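Local coordinates for trehalose-6-phosphate phosphatase related protein (Thermoplasma acidophilum, PDB 1U02) that removes the phosphate group from trehalose 6-phosphate, with magnesium as cofactor, to release free trehalose, the last step of trehalose biosynthesis, at residues A[6-9]-A[10-14]; A[210-213]-A[214-218]; A[91-94]-A[95-99]. One frame throughout, in Å; residues are numbered along the deposited sequence.

How the contacts relate
Each of the three contacts ties a backbone carbonyl to N-H groups three to five residues further on, while the side-chain chemistry differs with the setting. Contact 1 is buried, about 8 Å from the chain centre, where the end of strand 3-7 turns into the metal-binding loop; carboxylates, metal ions and a tight turn dominate it. Contact 2 starts helix 212-229 at the surface and touches contact 1 directly, through Arg-216 and Leu-12. Contact 3 lies near the C-terminal end of helix 86-96, its centre about 38 Å from that of contact 2, on the opposite side of the chain's centre; away from the annotated sites, it adds an aromatic face and a long salt bridge to its backbone bonds.

Contact 1 of 3, residues A[6-9]-A[10-14]; sequences LDYD and GTLVP. With NA (sodium ion), chain C; MG (magnesium ion), chain B.
Asp-7, Asp-9 and Thr-11 fit the DxDx(T/V) pattern of HAD phosphatases, in a loop that turns the chain at the end of strand 3-7 and whose two aspartates bind magnesium. Asp-7, probably the nucleophile, as in related phosphatases, gives the metal OD2 at 2.1 Å, and Asp-9 offers not its side chain but its backbone O, at 2.0 Å; three waters and Asp-179 complete the shell. Thr-11 OG1 donates to the same Asp-7 OD2 at 2.7 Å, through the anti lone pair, so this oxygen is gripped by a metal and a hydroxyl while the threonine helps fix the carboxylate's rotation. Asp-7 OD1 accepts from a magnesium-bound water and forms a salt bridge with Lys-161.

The turn itself closes on Tyr-8 O. Leu-12 N reaches it in the carbonyl plane at 2.8 Å, Thr-11 N comes from above that plane at 3.1 Å, and Val-13 N adds a weak bond. With CG anti to its backbone N (chi1 -168°), the Tyr-8 ring is carried back beside the loop, where Val-13 CG2 sits over one face, offset toward the rim and 4.0 Å from the centroid, in a CH-pi contact; the phenol OH bonds to Ser-22 O. Leu-12 CD1 packs against Leu-6 CB, and both leucines lean on helices 26-38 and 212-229. Asp-9 splits its carboxylate: OD2 pairs with Arg-47, whereas OD1 binds a sodium ion at 2.7 Å, which Ser-22 and Pro-14 O, 2.9 Å from the ion, also hold.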
loop_
_atom_site.group_PDB
_atom_site.type_symbol
_atom_site.label_atom_id
_atom_site.label_comp_id
_atom_site.label_asym_id
_atom_site.label_seq_id
_atom_site.Cartn_x
_atom_site.Cartn_y
_atom_site.Cartn_z
ATOM N N LEU A 6 8.707 4.181 0.580
ATOM C CA LEU A 6 7.776 4.851 -0.317
ATOM C C LEU A 6 6.465 4.106 -0.514
ATOM O O LEU A 6 6.466 2.925 -0.852
ATOM C CB LEU A 6 8.425 5.032 -1.693
ATOM C CG LEU A 6 9.797 5.705 -1.752
ATOM C CD1 LEU A 6 10.437 5.484 -3.124
ATOM C CD2 LEU A 6 9.637 7.184 -1.448
ATOM N N ASP A 7 5.353 4.804 -0.304
ATOM C CA ASP A 7 4.036 4.226 -0.536
ATOM C C ASP A 7 3.955 4.145 -2.061
ATOM O O ASP A 7 4.686 4.852 -2.757
ATOM C CB ASP A 7 2.948 5.166 0.001
ATOM C CG ASP A 7 1.550 4.762 -0.440
ATOM O OD1 ASP A 7 1.147 3.610 -0.197
ATOM O OD2 ASP A 7 0.848 5.608 -1.028
ATOM N N TYR A 8 3.077 3.299 -2.586
ATOM C CA TYR A 8 2.955 3.154 -4.034
ATOM C C TYR A 8 1.781 3.946 -4.625
ATOM O O TYR A 8 1.980 4.975 -5.280
ATOM C CB TYR A 8 2.810 1.666 -4.402
ATOM C CG TYR A 8 2.951 1.375 -5.877
ATOM C CD1 TYR A 8 4.181 1.523 -6.522
ATOM C CD2 TYR A 8 1.854 0.976 -6.637
ATOM C CE1 TYR A 8 4.317 1.283 -7.890
ATOM C CE2 TYR A 8 1.978 0.731 -8.016
ATOM C CZ TYR A 8 3.213 0.889 -8.631
ATOM O OH TYR A 8 3.348 0.662 -9.984
ATOM N N ASP A 9 0.559 3.468 -4.396
ATOM C CA ASP A 9 -0.620 4.141 -4.933
ATOM C C ASP A 9 -0.827 5.546 -4.388
ATOM O O ASP A 9 -0.864 5.760 -3.175
ATOM C CB ASP A 9 -1.862 3.297 -4.681
ATOM C CG ASP A 9 -1.771 1.946 -5.347
ATOM O OD1 ASP A 9 -1.717 1.905 -6.597
ATOM O OD2 ASP A 9 -1.735 0.935 -4.623
ATOM N N GLY A 10 -0.962 6.496 -5.306
ATOM C CA GLY A 10 -1.164 7.881 -4.929
ATOM C C GLY A 10 0.117 8.578 -4.519
ATOM O O GLY A 10 0.109 9.778 -4.235
ATOM N N THR A 11 1.219 7.833 -4.483
ATOM C CA THR A 11 2.509 8.391 -4.098
ATOM C C THR A 11 3.509 8.338 -5.256
ATOM O O THR A 11 4.099 9.358 -5.620
ATOM C CB THR A 11 3.065 7.652 -2.863
ATOM O OG1 THR A 11 2.162 7.840 -1.763
ATOM C CG2 THR A 11 4.440 8.194 -2.479
ATOM N N LEU A 12 3.694 7.155 -5.834
ATOM C CA LEU A 12 4.601 6.990 -6.967
ATOM C C LEU A 12 3.806 6.915 -8.270
ATOM O O LEU A 12 4.321 7.215 -9.346
ATOM C CB LEU A 12 5.450 5.724 -6.802
ATOM C CG LEU A 12 6.344 5.686 -5.555
ATOM C CD1 LEU A 12 7.166 4.397 -5.543
ATOM C CD2 LEU A 12 7.266 6.904 -5.544
ATOM N N VAL A 13 2.554 6.493 -8.162
ATOM C CA VAL A 13 1.663 6.401 -9.315
ATOM C C VAL A 13 0.359 7.060 -8.884
ATOM O O VAL A 13 0.076 7.163 -7.691
ATOM C CB VAL A 13 1.384 4.928 -9.727
ATOM C CG1 VAL A 13 2.672 4.264 -10.186
ATOM C CG2 VAL A 13 0.775 4.160 -8.559
ATOM N N PRO A 14 -0.446 7.533 -9.845
ATOM C CA PRO A 14 -1.707 8.173 -9.479
ATOM C C PRO A 14 -2.779 7.161 -9.082
ATOM O O PRO A 14 -2.692 5.977 -9.412
ATOM C CB PRO A 14 -2.088 8.925 -10.751
ATOM C CG PRO A 14 -1.613 7.993 -11.826
ATOM C CD PRO A 14 -0.246 7.552 -11.307
HETATM NA NA NA C . -3.099 3.306 -8.385
HETATM MG MG MG B . -1.233 5.600 -1.162
HETATM O O HOH W 1 -1.454 3.535 -1.389
HETATM O O HOH W 2 -3.226 5.894 -1.486
HETATM O O HOH W 3 -1.409 5.175 0.904
HETATM O O HOH W 4 -5.593 3.463 -7.981
#

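Contact 2 of 3, residues A[210-213]-A[214-218]; sequences ADYI and EMRKI
Helix 212-229 opens with an N-cap, a clear case of side chains supplying the acceptors that the first turn of a helix lacks. Asp-211 is the capping residue: its OD1 accepts from Glu-214 N at 2.9 Å, the N-H meeting the oxygen nearly along its C-O axis. The carboxylate can reach over the helix start because Asp-211 CG lies between its own N and carbonyl carbon (chi1 51°). A negative group here would probably be stabilised by the helix dipole. Asp-211 also uses its backbone O, which takes Met-215 N at 3.0 Å in the carbonyl plane as the first helical bond of the series. Tyr-212 O to Arg-216 N and Ile-213 O to Lys-217 N continue it.

Glu-214 answers in the other direction. Its extended chain runs back past the cap, and OE1 accepts from Ala-210 N at 2.8 Å with an almost straight N-H (166°), the donor standing well above the carboxylate plane. Asp-211 N, by contrast, is buried by the contact and has no partner in the model. The side chains of Asp-211 and Glu-214 cross at about a right angle, which leaves OD1 of the first 5.0 Å from OE1 of the second.

On another side of the helix Tyr-212 and Arg-216 run alongside each other. The guanidinium NE approaches the ring at its edge, while Tyr-212 CE1 lies over the centre of one guanidinium face. The planes are 75° apart, so this is an edge approach of the ring and not a stack. The polar end of Arg-216 is satisfied elsewhere: NE probably donates to Leu-12 O of the metal-binding loop, and NH1 makes a salt bridge with Asp-25. Met-215, a selenomethionine, faces the interior, touching Thr-11 and strand 194-198, and the near end of its side chain rests on the first turn, CB 3.4 Å from Tyr-212 O.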
loop_
_atom_site.group_PDB
_atom_site.type_symbol
_atom_site.label_atom_id
_atom_site.label_comp_id
_atom_site.label_asym_id
_atom_site.label_seq_id
_atom_site.Cartn_x
_atom_site.Cartn_y
_atom_site.Cartn_z
ATOM N N ALA A 210 2.666 18.188 -4.070
ATOM C CA ALA A 210 1.330 18.188 -4.667
ATOM C C ALA A 210 0.772 16.858 -5.169
ATOM O O ALA A 210 -0.382 16.528 -4.896
ATOM C CB ALA A 210 1.278 19.213 -5.792
ATOM N N ASP A 211 1.577 16.108 -5.914
ATOM C CA ASP A 211 1.130 14.826 -6.461
ATOM C C ASP A 211 2.290 13.870 -6.699
ATOM O O ASP A 211 3.422 14.155 -6.311
ATOM C CB ASP A 211 0.376 15.045 -7.775
ATOM C CG ASP A 211 1.143 15.915 -8.754
ATOM O OD1 ASP A 211 2.385 15.984 -8.655
ATOM O OD2 ASP A 211 0.501 16.525 -9.634
ATOM N N TYR A 212 2.002 12.743 -7.343
ATOM C CA TYR A 212 3.026 11.740 -7.614
ATOM C C TYR A 212 4.078 12.290 -8.572
ATOM O O TYR A 212 5.237 11.887 -8.525
ATOM C CB TYR A 212 2.389 10.469 -8.192
ATOM C CG TYR A 212 1.982 10.579 -9.633
ATOM C CD1 TYR A 212 2.830 10.136 -10.647
ATOM C CD2 TYR A 212 0.762 11.148 -9.993
ATOM C CE1 TYR A 212 2.473 10.255 -11.984
ATOM C CE2 TYR A 212 0.399 11.275 -11.330
ATOM C CZ TYR A 212 1.257 10.825 -12.317
ATOM O OH TYR A 212 0.908 10.934 -13.643
ATOM N N ILE A 213 3.674 13.209 -9.444
ATOM C CA ILE A 213 4.609 13.807 -10.389
ATOM C C ILE A 213 5.680 14.597 -9.630
ATOM O O ILE A 213 6.877 14.452 -9.897
ATOM C CB ILE A 213 3.872 14.738 -11.364
ATOM C CG1 ILE A 213 2.887 13.917 -12.195
ATOM C CG2 ILE A 213 4.873 15.465 -12.261
ATOM C CD1 ILE A 213 1.925 14.744 -13.018
ATOM N N GLU A 214 5.258 15.416 -8.670
ATOM C CA GLU A 214 6.214 16.199 -7.885
ATOM C C GLU A 214 7.032 15.245 -7.010
ATOM O O GLU A 214 8.235 15.438 -6.811
ATOM C CB GLU A 214 5.483 17.218 -7.006
ATOM C CG GLU A 214 6.365 18.378 -6.553
ATOM C CD GLU A 214 5.663 19.323 -5.580
ATOM O OE1 GLU A 214 4.442 19.544 -5.731
ATOM O OE2 GLU A 214 6.340 19.856 -4.673
HETATM N N MSE A 215 6.374 14.216 -6.485
HETATM C CA MSE A 215 7.055 13.238 -5.651
HETATM C C MSE A 215 8.197 12.598 -6.443
HETATM O O MSE A 215 9.303 12.431 -5.932
HETATM C CB MSE A 215 6.078 12.154 -5.195
HETATM C CG MSE A 215 6.678 11.111 -4.269
HETATM SE SE MSE A 215 7.209 11.832 -2.533
HETATM C CE MSE A 215 9.093 11.528 -2.669
ATOM N N ARG A 216 7.923 12.237 -7.692
ATOM C CA ARG A 216 8.943 11.625 -8.535
ATOM C C ARG A 216 10.100 12.594 -8.762
ATOM O O ARG A 216 11.262 12.191 -8.826
ATOM C CB ARG A 216 8.354 11.229 -9.885
ATOM C CG ARG A 216 7.393 10.059 -9.824
ATOM C CD ARG A 216 7.037 9.581 -11.218
ATOM N NE ARG A 216 6.088 8.475 -11.195
ATOM C CZ ARG A 216 5.657 7.847 -12.285
ATOM N NH1 ARG A 216 6.097 8.224 -13.476
ATOM N NH2 ARG A 216 4.790 6.845 -12.186
ATOM N N LYS A 217 9.766 13.875 -8.882
ATOM C CA LYS A 217 10.763 14.909 -9.120
ATOM C C LYS A 217 11.709 15.026 -7.933
ATOM O O LYS A 217 12.907 15.233 -8.107
ATOM C CB LYS A 217 10.070 16.248 -9.374
ATOM C CG LYS A 217 10.967 17.298 -9.994
ATOM C CD LYS A 217 10.183 18.556 -10.342
ATOM C CE LYS A 217 11.049 19.541 -11.109
ATOM N NZ LYS A 217 10.290 20.757 -11.503
ATOM N N ILE A 218 11.168 14.894 -6.727
ATOM C CA ILE A 218 11.982 14.970 -5.521
ATOM C C ILE A 218 12.943 13.780 -5.478
ATOM O O ILE A 218 14.123 13.934 -5.143
ATOM C CB ILE A 218 11.099 14.975 -4.252
ATOM C CG1 ILE A 218 10.452 16.351 -4.080
ATOM C CG2 ILE A 218 11.926 14.618 -3.024
ATOM C CD1 ILE A 218 11.450 17.477 -3.863
#

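Contact 3 of 3, residues A[91-94]-A[95-99]; sequences RIYE and DTRSW
Tyr-93 and Arg-97 meet near the C-terminal end of helix 86-96, with the first carbon of the arginine side chain over the phenol ring. Tyr-93 sets its CG directly opposite the main-chain nitrogen (chi1 -180°), which swings the ring toward the following turn; Arg-97 CB then stands over one face, 3.9 Å from the centroid and offset toward the rim, a CH-pi contact. Arg-97 CG is tucked over its own backbone (chi1 73°), and the chain runs extended to NE, with CD 3.9 Å from Tyr-93 CE2. Glu-94 bends at chi2 to lie alongside, bringing OE1 to the guanidinium edge; at 3.6 Å from Arg-97 NE this is a long salt bridge.

Thr-96 turns its hydroxyl back on the helix. With OG1 flanked by the residue's N and C atoms (chi1 65°), it donates to Ile-92 O at 2.7 Å from above the carbonyl plane, supplementing a weak bond from Thr-96 N, and is also bonded to Tyr-117 OH. Tyr-93 O accepts from Thr-96 N and, at 2.8 Å, from Arg-97 N. A type I turn from Thr-96 to Trp-99 follows, and a water joins Glu-94 O to Ser-98 N. Thr-96 CB lies over the centre of one Trp-99 ring face.

Around this last turn, Ile-92 packs on strand 114-118, Tyr-93 rests on strand 107-111, and Arg-91, Asp-95 and Trp-99 lean on helix 127-141.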
loop_
_atom_site.group_PDB
_atom_site.type_symbol
_atom_site.label_atom_id
_atom_site.label_comp_id
_atom_site.label_asym_id
_atom_site.label_seq_id
_atom_site.Cartn_x
_atom_site.Cartn_y
_atom_site.Cartn_z
ATOM N N ARG A 91 -11.394 -18.720 1.530
ATOM C CA ARG A 91 -12.805 -18.973 1.803
ATOM C C ARG A 91 -13.642 -17.704 1.650
ATOM O O ARG A 91 -14.766 -17.749 1.148
ATOM C CB ARG A 91 -12.988 -19.544 3.216
ATOM C CG ARG A 91 -12.310 -20.898 3.432
ATOM C CD ARG A 91 -12.945 -21.694 4.584
ATOM N NE ARG A 91 -12.676 -21.135 5.909
ATOM C CZ ARG A 91 -11.490 -21.164 6.518
ATOM N NH1 ARG A 91 -10.443 -21.728 5.925
ATOM N NH2 ARG A 91 -11.352 -20.633 7.727
ATOM N N ILE A 92 -13.095 -16.572 2.087
ATOM C CA ILE A 92 -13.815 -15.308 1.979
ATOM C C ILE A 92 -14.113 -14.993 0.519
ATOM O O ILE A 92 -15.228 -14.596 0.176
ATOM C CB ILE A 92 -13.007 -14.150 2.613
ATOM C CG1 ILE A 92 -12.985 -14.325 4.138
ATOM C CG2 ILE A 92 -13.622 -12.801 2.235
ATOM C CD1 ILE A 92 -12.085 -13.345 4.864
ATOM N N TYR A 93 -13.122 -15.180 -0.344
ATOM C CA TYR A 93 -13.307 -14.911 -1.760
ATOM C C TYR A 93 -14.333 -15.873 -2.354
ATOM O O TYR A 93 -15.220 -15.472 -3.105
ATOM C CB TYR A 93 -11.989 -15.058 -2.523
ATOM C CG TYR A 93 -12.162 -14.782 -3.992
ATOM C CD1 TYR A 93 -12.393 -13.489 -4.449
ATOM C CD2 TYR A 93 -12.179 -15.822 -4.920
ATOM C CE1 TYR A 93 -12.647 -13.232 -5.796
ATOM C CE2 TYR A 93 -12.431 -15.578 -6.271
ATOM C CZ TYR A 93 -12.667 -14.281 -6.696
ATOM O OH TYR A 93 -12.958 -14.032 -8.016
ATOM N N GLU A 94 -14.202 -17.148 -2.020
ATOM C CA GLU A 94 -15.125 -18.147 -2.540
ATOM C C GLU A 94 -16.566 -17.856 -2.143
ATOM O O GLU A 94 -17.484 -17.993 -2.958
ATOM C CB GLU A 94 -14.725 -19.543 -2.053
ATOM C CG GLU A 94 -15.682 -20.647 -2.479
ATOM C CD GLU A 94 -16.032 -20.591 -3.960
ATOM O OE1 GLU A 94 -15.104 -20.530 -4.798
ATOM O OE2 GLU A 94 -17.239 -20.610 -4.286
ATOM N N ASP A 95 -16.769 -17.433 -0.900
ATOM C CA ASP A 95 -18.114 -17.161 -0.425
ATOM C C ASP A 95 -18.673 -15.806 -0.844
ATOM O O ASP A 95 -19.878 -15.588 -0.766
ATOM C CB ASP A 95 -18.177 -17.295 1.104
ATOM C CG ASP A 95 -17.812 -18.702 1.593
ATOM O OD1 ASP A 95 -17.945 -19.670 0.814
ATOM O OD2 ASP A 95 -17.408 -18.842 2.768
ATOM N N THR A 96 -17.822 -14.897 -1.306
ATOM C CA THR A 96 -18.317 -13.578 -1.685
ATOM C C THR A 96 -18.135 -13.187 -3.152
ATOM O O THR A 96 -18.668 -12.164 -3.587
ATOM C CB THR A 96 -17.667 -12.474 -0.812
ATOM O OG1 THR A 96 -16.257 -12.422 -1.070
ATOM C CG2 THR A 96 -17.895 -12.757 0.669
ATOM N N ARG A 97 -17.401 -13.989 -3.918
ATOM C CA ARG A 97 -17.158 -13.645 -5.321
ATOM C C ARG A 97 -18.428 -13.439 -6.146
ATOM O O ARG A 97 -18.434 -12.651 -7.089
ATOM C CB ARG A 97 -16.281 -14.705 -5.998
ATOM C CG ARG A 97 -16.982 -16.018 -6.281
ATOM C CD ARG A 97 -16.033 -17.003 -6.951
ATOM N NE ARG A 97 -16.663 -18.297 -7.188
ATOM C CZ ARG A 97 -17.637 -18.508 -8.067
ATOM N NH1 ARG A 97 -18.099 -17.507 -8.808
ATOM N NH2 ARG A 97 -18.151 -19.722 -8.204
ATOM N N SER A 98 -19.503 -14.131 -5.783
ATOM C CA SER A 98 -20.756 -14.008 -6.520
ATOM C C SER A 98 -21.447 -12.656 -6.328
ATOM O O SER A 98 -22.397 -12.338 -7.044
ATOM C CB SER A 98 -21.722 -15.129 -6.120
ATOM O OG SER A 98 -22.182 -14.944 -4.794
ATOM N N TRP A 99 -20.975 -11.857 -5.375
ATOM C CA TRP A 99 -21.591 -10.557 -5.133
ATOM C C TRP A 99 -21.442 -9.603 -6.313
ATOM O O TRP A 99 -22.144 -8.594 -6.390
ATOM C CB TRP A 99 -21.011 -9.910 -3.873
ATOM C CG TRP A 99 -21.337 -10.656 -2.602
ATOM C CD1 TRP A 99 -22.123 -11.765 -2.477
ATOM C CD2 TRP A 99 -20.872 -10.341 -1.287
ATOM N NE1 TRP A 99 -22.173 -12.163 -1.161
ATOM C CE2 TRP A 99 -21.413 -11.305 -0.410
ATOM C CE3 TRP A 99 -20.043 -9.338 -0.762
ATOM C CZ2 TRP A 99 -21.156 -11.293 0.968
ATOM C CZ3 TRP A 99 -19.786 -9.327 0.611
ATOM C CH2 TRP A 99 -20.340 -10.298 1.455
HETATM O O HOH W 5 -19.818 -16.396 -3.874
#